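PDB 2OU3: tellurite resistance protein of COG3793 from Nostoc punctiforme, which is probably linked, as a TerB-family protein, to tellurite resistance, and binds zinc and an indole aldehyde in the crystal, its exact function being unestablished. Local coordinates for residues N26-Y32 against W61-V67; S47-W53 against W103-D108; L80-I84 against M122-L126; K116-R120 against V133-E137. All blocks are in the same frame, centred on the assembly; numbering follows the deposited sequence. Where two conformers were deposited one is given.

Contact 1 (N26-Y32 against W61-V67). With I3A (1H-indole-3-carbaldehyde), chain E.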
loop_
_atom_site.group_PDB
_atom_site.type_symbol
_atom_site.label_atom_id
_atom_site.label_comp_id
_atom_site.label_asym_id
_atom_site.label_seq_id
_atom_site.Cartn_x
_atom_site.Cartn_y
_atom_site.Cartn_z
ATOM N N ASN A 26 -9.961 8.179 13.975
ATOM C CA ASN A 26 -10.262 6.761 14.236
ATOM C C ASN A 26 -11.728 6.441 14.059
ATOM O O ASN A 26 -12.073 5.352 13.559
ATOM C CB ASN A 26 -9.834 6.327 15.621
ATOM C CG ASN A 26 -8.336 6.259 15.750
ATOM O OD1 ASN A 26 -7.667 5.591 14.983
ATOM N ND2 ASN A 26 -7.803 6.976 16.713
ATOM N N GLU A 27 -12.591 7.368 14.467
ATOM C CA GLU A 27 -14.029 7.218 14.303
ATOM C C GLU A 27 -14.413 7.019 12.821
ATOM O O GLU A 27 -15.197 6.160 12.475
ATOM C CB GLU A 27 -14.717 8.438 14.895
ATOM C CG GLU A 27 -14.677 8.462 16.441
ATOM C CD GLU A 27 -13.305 8.825 17.052
ATOM O OE1 GLU A 27 -12.529 9.558 16.408
ATOM O OE2 GLU A 27 -13.028 8.388 18.202
ATOM N N ASP A 28 -13.854 7.859 11.954
ATOM C CA ASP A 28 -14.084 7.747 10.518
ATOM C C ASP A 28 -13.524 6.462 9.915
ATOM O O ASP A 28 -14.179 5.844 9.075
ATOM C CB ASP A 28 -13.552 8.958 9.748
ATOM C CG ASP A 28 -14.553 10.131 9.692
ATOM O OD1 ASP A 28 -15.740 9.955 10.089
ATOM O OD2 ASP A 28 -14.149 11.227 9.199
ATOM N N SER A 29 -12.329 6.043 10.343
ATOM C CA SER A 29 -11.790 4.768 9.877
ATOM C C SER A 29 -12.735 3.644 10.255
ATOM O O SER A 29 -13.017 2.750 9.442
ATOM C CB SER A 29 -10.370 4.500 10.437
ATOM O OG SER A 29 -9.407 5.403 9.884
ATOM N N SER A 30 -13.240 3.694 11.484
ATOM C CA SER A 30 -14.190 2.700 11.983
ATOM C C SER A 30 -15.484 2.634 11.157
ATOM O O SER A 30 -15.877 1.571 10.680
ATOM C CB SER A 30 -14.534 3.017 13.457
ATOM O OG SER A 30 -15.450 2.077 13.999
ATOM N N ILE A 31 -16.115 3.787 10.970
ATOM C CA ILE A 31 -17.354 3.892 10.200
ATOM C C ILE A 31 -17.129 3.446 8.743
ATOM O O ILE A 31 -17.913 2.655 8.189
ATOM C CB ILE A 31 -17.949 5.325 10.283
ATOM C CG1 ILE A 31 -18.399 5.649 11.712
ATOM C CG2 ILE A 31 -19.155 5.475 9.365
ATOM C CD1 ILE A 31 -18.587 7.140 11.974
ATOM N N TYR A 32 -16.022 3.895 8.150
ATOM C CA TYR A 32 -15.666 3.492 6.793
ATOM C C TYR A 32 -15.552 1.972 6.677
ATOM O O TYR A 32 -16.158 1.362 5.777
ATOM C CB TYR A 32 -14.354 4.134 6.386
ATOM C CG TYR A 32 -13.780 3.653 5.057
ATOM C CD1 TYR A 32 -14.205 4.199 3.858
ATOM C CD2 TYR A 32 -12.806 2.658 5.013
ATOM C CE1 TYR A 32 -13.686 3.765 2.645
ATOM C CE2 TYR A 32 -12.286 2.222 3.818
ATOM C CZ TYR A 32 -12.700 2.782 2.638
ATOM O OH TYR A 32 -12.144 2.342 1.457
ATOM N N TRP A 61 -3.261 1.089 8.438
ATOM C CA TRP A 61 -3.298 2.569 8.462
ATOM C C TRP A 61 -2.842 3.140 9.798
ATOM O O TRP A 61 -2.739 4.357 9.959
ATOM C CB TRP A 61 -4.678 3.154 8.192
ATOM C CG TRP A 61 -5.413 2.469 7.090
ATOM C CD1 TRP A 61 -4.866 1.876 6.003
ATOM C CD2 TRP A 61 -6.828 2.291 6.982
ATOM N NE1 TRP A 61 -5.852 1.328 5.219
ATOM C CE2 TRP A 61 -7.068 1.586 5.791
ATOM C CE3 TRP A 61 -7.927 2.680 7.768
ATOM C CZ2 TRP A 61 -8.355 1.231 5.380
ATOM C CZ3 TRP A 61 -9.184 2.331 7.362
ATOM C CH2 TRP A 61 -9.394 1.609 6.179
ATOM N N GLY A 62 -2.610 2.284 10.764
ATOM C CA GLY A 62 -2.153 2.719 12.097
ATOM C C GLY A 62 -3.252 3.238 13.009
ATOM O O GLY A 62 -2.984 3.964 13.990
ATOM N N VAL A 63 -4.495 2.854 12.712
ATOM C CA VAL A 63 -5.648 3.152 13.596
ATOM C C VAL A 63 -5.403 2.706 15.046
ATOM O O VAL A 63 -4.621 1.786 15.311
ATOM C CB VAL A 63 -6.977 2.542 13.101
ATOM C CG1 VAL A 63 -7.338 3.107 11.763
ATOM C CG2 VAL A 63 -6.966 0.972 13.100
ATOM N N ALA A 64 -6.036 3.410 15.986
ATOM C CA ALA A 64 -6.039 3.005 17.385
ATOM C C ALA A 64 -6.526 1.579 17.506
ATOM O O ALA A 64 -7.362 1.153 16.705
ATOM C CB ALA A 64 -6.940 3.964 18.239
ATOM N N ASP A 65 -5.993 0.835 18.494
ATOM C CA ASP A 65 -6.372 -0.564 18.732
ATOM C C ASP A 65 -7.863 -0.784 18.913
ATOM O O ASP A 65 -8.403 -1.814 18.494
ATOM C CB ASP A 65 -5.694 -1.114 19.986
ATOM C CG ASP A 65 -4.209 -1.413 19.769
ATOM O OD1 ASP A 65 -3.690 -1.260 18.638
ATOM O OD2 ASP A 65 -3.579 -1.804 20.757
ATOM N N TRP A 66 -8.529 0.148 19.593
ATOM C CA TRP A 66 -9.968 0.015 19.753
ATOM C C TRP A 66 -10.695 -0.238 18.427
ATOM O O TRP A 66 -11.706 -0.940 18.404
ATOM C CB TRP A 66 -10.609 1.205 20.498
ATOM C CG TRP A 66 -10.854 2.490 19.709
ATOM C CD1 TRP A 66 -10.110 3.643 19.776
ATOM C CD2 TRP A 66 -11.962 2.784 18.837
ATOM N NE1 TRP A 66 -10.662 4.602 18.973
ATOM C CE2 TRP A 66 -11.797 4.109 18.386
ATOM C CE3 TRP A 66 -13.060 2.050 18.380
ATOM C CZ2 TRP A 66 -12.675 4.705 17.499
ATOM C CZ3 TRP A 66 -13.950 2.646 17.504
ATOM C CH2 TRP A 66 -13.750 3.960 17.069
ATOM N N VAL A 67 -10.226 0.381 17.337
ATOM C CA VAL A 67 -10.918 0.273 16.076
ATOM C C VAL A 67 -10.932 -1.177 15.620
ATOM O O VAL A 67 -11.956 -1.691 15.200
ATOM C CB VAL A 67 -10.291 1.182 15.003
ATOM C CG1 VAL A 67 -10.975 0.994 13.562
ATOM C CG2 VAL A 67 -10.357 2.632 15.446
HETATM O O I3A E . -10.102 5.774 7.187
HETATM C "C3'" I3A E . -9.872 5.324 6.067
HETATM C C3 I3A E . -10.678 5.852 4.939
HETATM C C2 I3A E . -10.490 5.494 3.631
HETATM N N I3A E . -11.396 6.200 2.874
HETATM C C8 I3A E . -12.164 7.001 3.641
HETATM C C9 I3A E . -11.754 6.842 5.043
HETATM C C4 I3A E . -12.360 7.590 6.065
HETATM C C5 I3A E . -13.380 8.447 5.731
HETATM C C6 I3A E . -13.787 8.621 4.398
HETATM C C7 I3A E . -13.175 7.906 3.380
HETATM O O HOH W 1 -10.309 7.761 18.895
HETATM O O HOH W 2 -14.465 -0.209 14.886
#
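Tyr-32 and Trp-61 converge on 1H-indole-3-carbaldehyde, forming part of its pocket in this all-helical TerB-family protein, where the first turns of helix 26-41 pack against the loop leading into helix 65-73. Tyr-32 holds CG anti to its backbone N (chi1 173°), which sets its ring face-on to the ligand, whose C2 sits over the ring centre; the Tyr-32 hydroxyl hydrogen-bonds to Asp-96, which also binds the ligand. Trp-61 turns a face of its indole to the aldehyde, with ligand C3' 3.3 Å from CZ3, and the two protein rings meet obliquely, Tyr-32 CD2 3.8 Å from Trp-61 CH2. Ser-29, at the edge of the Trp-61 ring, donates from OG to the aldehyde O at 2.8 Å, while its CB rests 3.6 Å from Val-63 CG1. Farther toward the start of the helix, Asn-26 CB touches both Val-67 CG2 and Trp-66 CZ2, and Val-67 CG2 sits over the centre of one face of that indole. One water accepts from Trp-66 NE1 and donates to Glu-27 OE2; another takes the proton of Ser-30 OG and donates to Val-67 O. The direct polar link is Ala-64 N to Asn-26 OD1, 2.9 Å long and nearly straight (168°), its donor standing above the amide carbonyl plane.

Contact 2 (S47-W53 against W103-D108). With ZN (zinc ion), chain C; ZN (zinc ion), chain D.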
loop_
_atom_site.group_PDB
_atom_site.type_symbol
_atom_site.label_atom_id
_atom_site.label_comp_id
_atom_site.label_asym_id
_atom_site.label_seq_id
_atom_site.Cartn_x
_atom_site.Cartn_y
_atom_site.Cartn_z
ATOM N N SER A 47 -16.651 -14.366 4.735
ATOM C CA SER A 47 -15.810 -15.425 5.289
ATOM C C SER A 47 -14.736 -14.872 6.236
ATOM O O SER A 47 -14.382 -13.684 6.167
ATOM C CB SER A 47 -15.111 -16.184 4.180
ATOM O OG SER A 47 -14.214 -15.334 3.498
ATOM N N PRO A 48 -14.226 -15.731 7.131
ATOM C CA PRO A 48 -13.095 -15.387 7.980
ATOM C C PRO A 48 -11.931 -14.791 7.217
ATOM O O PRO A 48 -11.342 -13.786 7.662
ATOM C CB PRO A 48 -12.679 -16.733 8.582
ATOM C CG PRO A 48 -13.928 -17.530 8.621
ATOM C CD PRO A 48 -14.784 -17.065 7.467
ATOM N N GLU A 49 -11.588 -15.416 6.086
ATOM C CA GLU A 49 -10.498 -14.913 5.273
ATOM C C GLU A 49 -10.773 -13.510 4.737
ATOM O O GLU A 49 -9.861 -12.661 4.698
ATOM C CB GLU A 49 -10.205 -15.846 4.095
ATOM C CG GLU A 49 -8.998 -15.347 3.291
ATOM C CD GLU A 49 -8.485 -16.346 2.251
ATOM O OE1 GLU A 49 -9.206 -17.296 1.910
ATOM O OE2 GLU A 49 -7.339 -16.169 1.783
ATOM N N GLU A 50 -11.999 -13.272 4.292
ATOM C CA GLU A 50 -12.385 -11.961 3.793
ATOM C C GLU A 50 -12.301 -10.971 4.940
ATOM O O GLU A 50 -11.735 -9.878 4.796
ATOM C CB GLU A 50 -13.808 -11.978 3.234
ATOM C CG GLU A 50 -13.943 -12.603 1.843
ATOM C CD GLU A 50 -15.390 -12.853 1.473
ATOM O OE1 GLU A 50 -16.222 -13.059 2.382
ATOM O OE2 GLU A 50 -15.706 -12.847 0.278
ATOM N N LYS A 51 -12.851 -11.335 6.102
ATOM C CA LYS A 51 -12.824 -10.394 7.246
ATOM C C LYS A 51 -11.402 -10.103 7.708
ATOM O O LYS A 51 -11.057 -8.950 8.040
ATOM C CB LYS A 51 -13.676 -10.880 8.442
ATOM C CG LYS A 51 -13.837 -9.757 9.542
ATOM C CD LYS A 51 -14.935 -10.050 10.548
ATOM C CE LYS A 51 -15.050 -8.923 11.570
ATOM N NZ LYS A 51 -16.257 -9.047 12.452
ATOM N N ASP A 52 -10.559 -11.137 7.703
ATOM C CA ASP A 52 -9.169 -10.975 8.088
ATOM C C ASP A 52 -8.414 -10.021 7.188
ATOM O O ASP A 52 -7.621 -9.234 7.691
ATOM C CB ASP A 52 -8.421 -12.280 8.144
ATOM C CG ASP A 52 -8.863 -13.144 9.307
ATOM O OD1 ASP A 52 -9.631 -12.647 10.165
ATOM O OD2 ASP A 52 -8.463 -14.327 9.343
ATOM N N TRP A 53 -8.645 -10.100 5.881
ATOM C CA TRP A 53 -8.036 -9.151 4.957
ATOM C C TRP A 53 -8.469 -7.706 5.242
ATOM O O TRP A 53 -7.654 -6.751 5.224
ATOM C CB TRP A 53 -8.432 -9.545 3.550
ATOM C CG TRP A 53 -7.633 -8.880 2.505
ATOM C CD1 TRP A 53 -6.508 -9.374 1.905
ATOM C CD2 TRP A 53 -7.897 -7.620 1.893
ATOM N NE1 TRP A 53 -6.070 -8.503 0.963
ATOM C CE2 TRP A 53 -6.888 -7.408 0.940
ATOM C CE3 TRP A 53 -8.883 -6.635 2.070
ATOM C CZ2 TRP A 53 -6.830 -6.261 0.157
ATOM C CZ3 TRP A 53 -8.802 -5.487 1.312
ATOM C CH2 TRP A 53 -7.782 -5.318 0.356
ATOM N N TRP A 103 -12.356 -5.671 -3.207
ATOM C CA TRP A 103 -11.075 -6.267 -2.810
ATOM C C TRP A 103 -11.253 -7.239 -1.650
ATOM O O TRP A 103 -10.673 -8.312 -1.654
ATOM C CB TRP A 103 -10.060 -5.204 -2.417
ATOM C CG TRP A 103 -9.233 -4.714 -3.517
ATOM C CD1 TRP A 103 -9.433 -3.603 -4.273
ATOM C CD2 TRP A 103 -8.054 -5.343 -4.020
ATOM N NE1 TRP A 103 -8.414 -3.473 -5.205
ATOM C CE2 TRP A 103 -7.568 -4.540 -5.084
ATOM C CE3 TRP A 103 -7.372 -6.518 -3.691
ATOM C CZ2 TRP A 103 -6.429 -4.870 -5.786
ATOM C CZ3 TRP A 103 -6.239 -6.839 -4.393
ATOM C CH2 TRP A 103 -5.784 -6.032 -5.428
ATOM N N VAL A 104 -12.067 -6.865 -0.668
ATOM C CA VAL A 104 -12.372 -7.778 0.435
ATOM C C VAL A 104 -13.026 -9.083 -0.063
ATOM O O VAL A 104 -12.658 -10.151 0.382
ATOM C CB VAL A 104 -13.281 -7.119 1.476
ATOM C CG1 VAL A 104 -13.802 -8.159 2.470
ATOM C CG2 VAL A 104 -12.502 -6.005 2.228
ATOM N N SER A 105 -14.004 -8.967 -0.944
ATOM C CA SER A 105 -14.719 -10.094 -1.481
ATOM C C SER A 105 -13.759 -10.990 -2.286
ATOM O O SER A 105 -13.904 -12.196 -2.341
ATOM C CB SER A 105 -15.855 -9.597 -2.361
ATOM O OG SER A 105 -16.863 -8.980 -1.583
ATOM N N ALA A 106 -12.790 -10.385 -2.943
ATOM C CA ALA A 106 -11.817 -11.132 -3.734
ATOM C C ALA A 106 -10.791 -11.869 -2.876
ATOM O O ALA A 106 -10.081 -12.721 -3.390
ATOM C CB ALA A 106 -11.066 -10.163 -4.686
ATOM N N ALA A 107 -10.702 -11.551 -1.578
ATOM C CA ALA A 107 -9.597 -12.010 -0.717
ATOM C C ALA A 107 -9.580 -13.510 -0.539
ATOM O O ALA A 107 -8.528 -14.093 -0.302
ATOM C CB ALA A 107 -9.653 -11.327 0.688
ATOM N N ASP A 108 -10.752 -14.124 -0.618
ATOM C CA ASP A 108 -10.878 -15.555 -0.437
ATOM C C ASP A 108 -11.117 -16.288 -1.765
ATOM O O ASP A 108 -11.631 -17.396 -1.763
ATOM C CB ASP A 108 -11.996 -15.878 0.576
ATOM C CG ASP A 108 -13.394 -15.502 0.083
ATOM O OD1 ASP A 108 -13.583 -14.589 -0.776
ATOM O OD2 ASP A 108 -14.339 -16.117 0.592
HETATM ZN ZN ZN C . -15.111 -13.742 -1.646
HETATM ZN ZN ZN D . -8.011 -18.457 0.707
HETATM O O HOH W 3 -18.168 -11.661 -0.105
HETATM O O HOH W 4 -16.256 -15.558 -0.857
HETATM O O HOH W 5 -14.484 -14.735 -3.508
#
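Trp-103, on helix 94-106, sets its CB 3.6 Å from CH2 of Trp-53 on helix 48-60; the two indoles are nearly parallel (6°) but slid so far apart that they barely overlap. Trp-12 and Trp-16 of the second subunit meet Trp-53 and Trp-103, respectively, edge-to-face, so this end of the contact belongs to the dimer interface. Val-104 spreads its two methyls, CG2 against Trp-53 CE3 and CG1 toward Glu-50 CB. Ser-105 contributes its carbonyl O to a zinc ion at 2.1 Å. Ala-107, whose CA comes closest to that of Glu-50, presses CB against Trp-53 CB (3.6 Å). Asp-108 has CG between its backbone N and carbonyl carbon (chi1 66°), which turns OD1 onto the zinc at 1.9 Å. Glu-50, extended beyond CG, reaches the same ion through OE2 at 2.2 Å. Its other oxygen, OE1, accepts from Ser-47 N at 2.7 Å, while Ser-47 OG accepts from Glu-50 N: a capping box that starts helix 48-60 and is likely to hold the carboxylate in place for the metal. The shared cation probably offsets the closeness of Glu-50 OE2 and Asp-108 OD1. Glu-49 OE1 binds a second zinc. Glu-115 and two waters complete the first ion's six-ligand, all-oxygen shell, a zinc site assembled from the first turn of helix 48-60, the end of helix 94-106 with the loop after it, and helix 113-126.

Contact 3 (L80-I84 against M122-L126)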
loop_
_atom_site.group_PDB
_atom_site.type_symbol
_atom_site.label_atom_id
_atom_site.label_comp_id
_atom_site.label_asym_id
_atom_site.label_seq_id
_atom_site.Cartn_x
_atom_site.Cartn_y
_atom_site.Cartn_z
ATOM N N LEU A 80 -26.695 -0.253 5.323
ATOM C CA LEU A 80 -25.504 0.434 4.817
ATOM C C LEU A 80 -25.710 1.950 4.760
ATOM O O LEU A 80 -24.836 2.730 5.139
ATOM C CB LEU A 80 -25.151 -0.102 3.444
ATOM C CG LEU A 80 -23.967 0.518 2.700
ATOM C CD1 LEU A 80 -22.655 0.473 3.455
ATOM C CD2 LEU A 80 -23.854 -0.197 1.341
ATOM N N GLU A 81 -26.885 2.376 4.317
ATOM C CA GLU A 81 -27.163 3.825 4.261
ATOM C C GLU A 81 -27.158 4.494 5.624
ATOM O O GLU A 81 -26.849 5.677 5.750
ATOM C CB GLU A 81 -28.507 4.093 3.570
ATOM C CG GLU A 81 -29.754 3.563 4.311
ATOM C CD GLU A 81 -30.132 2.114 3.952
ATOM O OE1 GLU A 81 -29.297 1.366 3.387
ATOM O OE2 GLU A 81 -31.283 1.733 4.265
ATOM N N GLU A 82 -27.558 3.757 6.653
ATOM C CA GLU A 82 -27.526 4.288 8.019
ATOM C C GLU A 82 -26.095 4.372 8.553
ATOM O O GLU A 82 -25.741 5.316 9.254
ATOM C CB GLU A 82 -28.373 3.445 8.958
ATOM C CG GLU A 82 -29.862 3.401 8.555
ATOM C CD GLU A 82 -30.745 2.712 9.603
ATOM O OE1 GLU A 82 -30.230 2.334 10.686
ATOM O OE2 GLU A 82 -31.950 2.520 9.324
ATOM N N VAL A 83 -25.280 3.394 8.218
ATOM C CA VAL A 83 -23.905 3.408 8.656
ATOM C C VAL A 83 -23.162 4.633 8.095
ATOM O O VAL A 83 -22.508 5.376 8.847
ATOM C CB VAL A 83 -23.213 2.076 8.317
ATOM C CG1 VAL A 83 -21.731 2.121 8.749
ATOM C CG2 VAL A 83 -23.920 0.939 9.038
ATOM N N ILE A 84 -23.260 4.837 6.782
ATOM C CA ILE A 84 -22.492 5.901 6.126
ATOM C C ILE A 84 -22.907 7.273 6.623
ATOM O O ILE A 84 -22.077 8.179 6.728
ATOM C CB ILE A 84 -22.490 5.828 4.553
ATOM C CG1 ILE A 84 -23.870 6.188 3.956
ATOM C CG2 ILE A 84 -21.978 4.448 4.076
ATOM C CD1 ILE A 84 -23.871 6.543 2.446
HETATM N N MSE A 122 -25.477 -3.329 -3.540
HETATM C CA MSE A 122 -24.933 -2.327 -2.621
HETATM C C MSE A 122 -24.677 -1.013 -3.334
HETATM O O MSE A 122 -24.983 0.055 -2.800
HETATM C CB MSE A 122 -23.638 -2.802 -1.961
HETATM C CG MSE A 122 -23.792 -3.989 -1.031
HETATM SE SE MSE A 122 -25.150 -3.699 0.397
HETATM C CE MSE A 122 -25.996 -5.185 0.202
ATOM N N ALA A 123 -24.136 -1.088 -4.557
ATOM C CA ALA A 123 -23.942 0.118 -5.376
ATOM C C ALA A 123 -25.237 0.845 -5.633
ATOM O O ALA A 123 -25.254 2.073 -5.665
ATOM C CB ALA A 123 -23.245 -0.215 -6.686
ATOM N N THR A 124 -26.336 0.105 -5.814
ATOM C CA THR A 124 -27.641 0.735 -5.940
ATOM C C THR A 124 -28.007 1.508 -4.658
ATOM O O THR A 124 -28.442 2.677 -4.718
ATOM C CB THR A 124 -28.691 -0.316 -6.268
ATOM O OG1 THR A 124 -28.163 -1.193 -7.276
ATOM C CG2 THR A 124 -29.945 0.357 -6.746
ATOM N N ILE A 125 -27.821 0.863 -3.518
ATOM C CA ILE A 125 -28.043 1.495 -2.210
ATOM C C ILE A 125 -27.171 2.727 -2.055
ATOM O O ILE A 125 -27.641 3.773 -1.621
ATOM C CB ILE A 125 -27.790 0.508 -1.064
ATOM C CG1 ILE A 125 -28.872 -0.587 -1.081
ATOM C CG2 ILE A 125 -27.800 1.243 0.294
ATOM C CD1 ILE A 125 -28.554 -1.820 -0.226
ATOM N N LEU A 126 -25.914 2.610 -2.471
ATOM C CA LEU A 126 -24.972 3.733 -2.454
ATOM C C LEU A 126 -25.196 4.788 -3.531
ATOM O O LEU A 126 -24.573 5.849 -3.486
ATOM C CB LEU A 126 -23.539 3.206 -2.536
ATOM C CG LEU A 126 -23.019 2.457 -1.323
ATOM C CD1 LEU A 126 -21.636 1.996 -1.640
ATOM C CD2 LEU A 126 -23.028 3.331 -0.058
#
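This is an apolar helix-helix contact between the short helix 80-84 and the last turn of helix 113-126, beside helices 26-41 and 94-106. The axes of the two segments approach to 10.5 Å at their closest and cross at -50°, a spacing bridged by long aliphatic side chains. Leu-80 carries most of it. A chi1 of 178° swings its CG away from the backbone N and sends the CD2 methyl across the gap, 3.9 Å from SE of selenomethionine Met-122 and equally close to CG of Leu-126; Ile-125 CG2 lies a little farther off. Leu-126 meets Leu-80 at about a right angle, and its CD2 also receives CD1 of Ile-84 at 4.2 Å. On the side of helices 26-41 and 94-106, Leu-80 touches Thr-38, Met-122 touches Cys-39 and Leu-126 touches Gln-94. At the exposed margin Glu-81 bends at chi2 (-89°) and lays OE1 3.4 Å from Ile-125 CG2, its carboxylate bordering the apolar patch. With methyl and selenium contacts in place of directional bonds, the attraction is dispersive and hydrophobic, and shape sets the fit.

Contact 4 (K116-R120 against V133-E137)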
loop_
_atom_site.group_PDB
_atom_site.type_symbol
_atom_site.label_atom_id
_atom_site.label_comp_id
_atom_site.label_asym_id
_atom_site.label_seq_id
_atom_site.Cartn_x
_atom_site.Cartn_y
_atom_site.Cartn_z
ATOM N N LYS A 116 -20.625 -10.578 -7.464
ATOM C CA LYS A 116 -20.881 -9.483 -8.394
ATOM C C LYS A 116 -22.314 -8.927 -8.261
ATOM O O LYS A 116 -22.549 -7.693 -8.365
ATOM C CB LYS A 116 -20.536 -9.918 -9.823
ATOM C CG LYS A 116 -19.030 -10.140 -9.986
ATOM C CD LYS A 116 -18.630 -10.507 -11.386
ATOM C CE LYS A 116 -17.148 -10.889 -11.436
ATOM N NZ LYS A 116 -16.591 -10.832 -12.813
ATOM N N ALA A 117 -23.263 -9.826 -8.019
ATOM C CA ALA A 117 -24.668 -9.451 -7.773
ATOM C C ALA A 117 -24.840 -8.613 -6.483
ATOM O O ALA A 117 -25.511 -7.570 -6.486
ATOM C CB ALA A 117 -25.543 -10.698 -7.724
ATOM N N LYS A 118 -24.236 -9.087 -5.397
ATOM C CA LYS A 118 -24.166 -8.341 -4.122
ATOM C C LYS A 118 -23.648 -6.929 -4.282
ATOM O O LYS A 118 -24.239 -5.956 -3.763
ATOM C CB LYS A 118 -23.226 -9.054 -3.148
ATOM C CG LYS A 118 -23.750 -10.416 -2.642
ATOM C CD LYS A 118 -23.072 -10.918 -1.331
ATOM C CE LYS A 118 -21.560 -10.816 -1.333
ATOM N NZ LYS A 118 -20.941 -11.501 -0.140
ATOM N N ILE A 119 -22.506 -6.814 -4.963
ATOM C CA ILE A 119 -21.836 -5.527 -5.107
ATOM C C ILE A 119 -22.742 -4.559 -5.828
ATOM O O ILE A 119 -22.776 -3.378 -5.484
ATOM C CB ILE A 119 -20.490 -5.637 -5.874
ATOM C CG1 ILE A 119 -19.405 -6.268 -4.993
ATOM C CG2 ILE A 119 -20.008 -4.276 -6.336
ATOM C CD1 ILE A 119 -18.324 -7.001 -5.803
ATOM N N ARG A 120 -23.491 -5.056 -6.819
ATOM C CA ARG A 120 -24.382 -4.179 -7.566
ATOM C C ARG A 120 -25.566 -3.757 -6.710
ATOM O O ARG A 120 -26.008 -2.621 -6.802
ATOM C CB ARG A 120 -24.783 -4.830 -8.905
ATOM C CG ARG A 120 -23.730 -4.516 -9.967
ATOM C CD ARG A 120 -23.677 -5.409 -11.174
ATOM N NE ARG A 120 -22.456 -5.121 -11.956
ATOM C CZ ARG A 120 -21.244 -5.531 -11.624
ATOM N NH1 ARG A 120 -21.039 -6.237 -10.510
ATOM N NH2 ARG A 120 -20.229 -5.221 -12.404
ATOM N N VAL A 133 -19.715 1.172 -11.324
ATOM C CA VAL A 133 -19.471 -0.171 -10.773
ATOM C C VAL A 133 -18.555 -1.011 -11.702
ATOM O O VAL A 133 -17.551 -1.574 -11.247
ATOM C CB VAL A 133 -20.766 -0.958 -10.518
ATOM C CG1 VAL A 133 -20.407 -2.335 -9.882
ATOM C CG2 VAL A 133 -21.724 -0.147 -9.621
ATOM N N ASP A 134 -18.913 -1.107 -12.981
ATOM C CA ASP A 134 -18.100 -1.848 -13.964
ATOM C C ASP A 134 -16.659 -1.335 -14.010
ATOM O O ASP A 134 -15.714 -2.113 -14.074
ATOM C CB ASP A 134 -18.775 -1.846 -15.349
ATOM C CG ASP A 134 -19.995 -2.735 -15.388
ATOM O OD1 ASP A 134 -20.036 -3.645 -14.573
ATOM O OD2 ASP A 134 -20.955 -2.497 -16.149
ATOM N N GLN A 135 -16.480 -0.022 -13.938
ATOM C CA GLN A 135 -15.148 0.560 -13.925
ATOM C C GLN A 135 -14.355 0.226 -12.672
ATOM O O GLN A 135 -13.134 -0.017 -12.756
ATOM C CB GLN A 135 -15.212 2.083 -14.122
ATOM C CG GLN A 135 -15.529 2.468 -15.575
ATOM C CD GLN A 135 -15.888 3.925 -15.732
ATOM O OE1 GLN A 135 -15.433 4.752 -14.973
ATOM N NE2 GLN A 135 -16.709 4.244 -16.736
ATOM N N LEU A 136 -15.047 0.179 -11.531
ATOM C CA LEU A 136 -14.402 -0.131 -10.267
ATOM C C LEU A 136 -13.969 -1.593 -10.247
ATOM O O LEU A 136 -12.868 -1.907 -9.786
ATOM C CB LEU A 136 -15.342 0.158 -9.104
ATOM C CG LEU A 136 -15.549 1.647 -8.833
ATOM C CD1 LEU A 136 -16.709 1.823 -7.850
ATOM C CD2 LEU A 136 -14.254 2.327 -8.337
ATOM N N GLU A 137 -14.820 -2.487 -10.756
ATOM C CA GLU A 137 -14.440 -3.898 -10.883
ATOM C C GLU A 137 -13.225 -4.070 -11.786
ATOM O O GLU A 137 -12.309 -4.832 -11.479
ATOM C CB GLU A 137 -15.571 -4.761 -11.408
ATOM C CG GLU A 137 -16.742 -4.815 -10.467
ATOM C CD GLU A 137 -17.596 -6.066 -10.619
ATOM O OE1 GLU A 137 -17.520 -6.734 -11.673
ATOM O OE2 GLU A 137 -18.355 -6.370 -9.662
#
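Arg-120 and Glu-137 have the most surface buried here, ahead of Val-133, and their ion pair joins helix 113-126 to helix 130-154. The arginine grips the carboxylate end-on, NH1 to OE2 at 2.8 Å and NH2 to OE1 at 3.2 Å. Both carboxylate oxygens lie near the guanidinium plane, yet the two flat groups stand almost perpendicular (81°), and the nitrogens come from above the carboxylate plane. NH2 also reaches Asp-134 OD1 at 2.7 Å, and NE pairs with Glu-130. On its own helix, NH1 donates to Lys-116 O at 3.0 Å, so bonds around the edge hold the group's rotation. Val-133, its CG1 branch turned opposite the backbone N (chi1 -178°), places that methyl over the centre of one guanidinium face, 3.7 Å from Arg-120 CZ. Ile-119 CG2 touches the same methyl at 4.1 Å, on the side leading to helix 94-106. Several acids around the arginine should favour its positive charge. Together Arg-120, Asp-134 and Glu-137 make a salt-bridge network across two consecutive helices that form a helical hairpin, the two segments' directions 131° apart.

Overall arrangement
From the N terminus, helix 26-41 enters contact 1, which closes across helix 48-60 when the chain reaches 61-67. Contact 2 opens inside that loop, at 47-53, and ends at 103-108, so contacts 1 and 2 cross, their centres about 18 Å apart. Contact 3 starts at 80-84, before contact 2 closes, and crosses it in turn, bringing helix 80-84 to the end of helix 113-126. Contact 4 begins earlier on that helix and crosses contact 3, closing the short connection to helix 130-154; the two touch through Ala-123 and Val-133. Contacts 1 and 3 meet at Ile-31 and Val-83, while contacts 1 and 4 lie on opposite sides of the chain's centre.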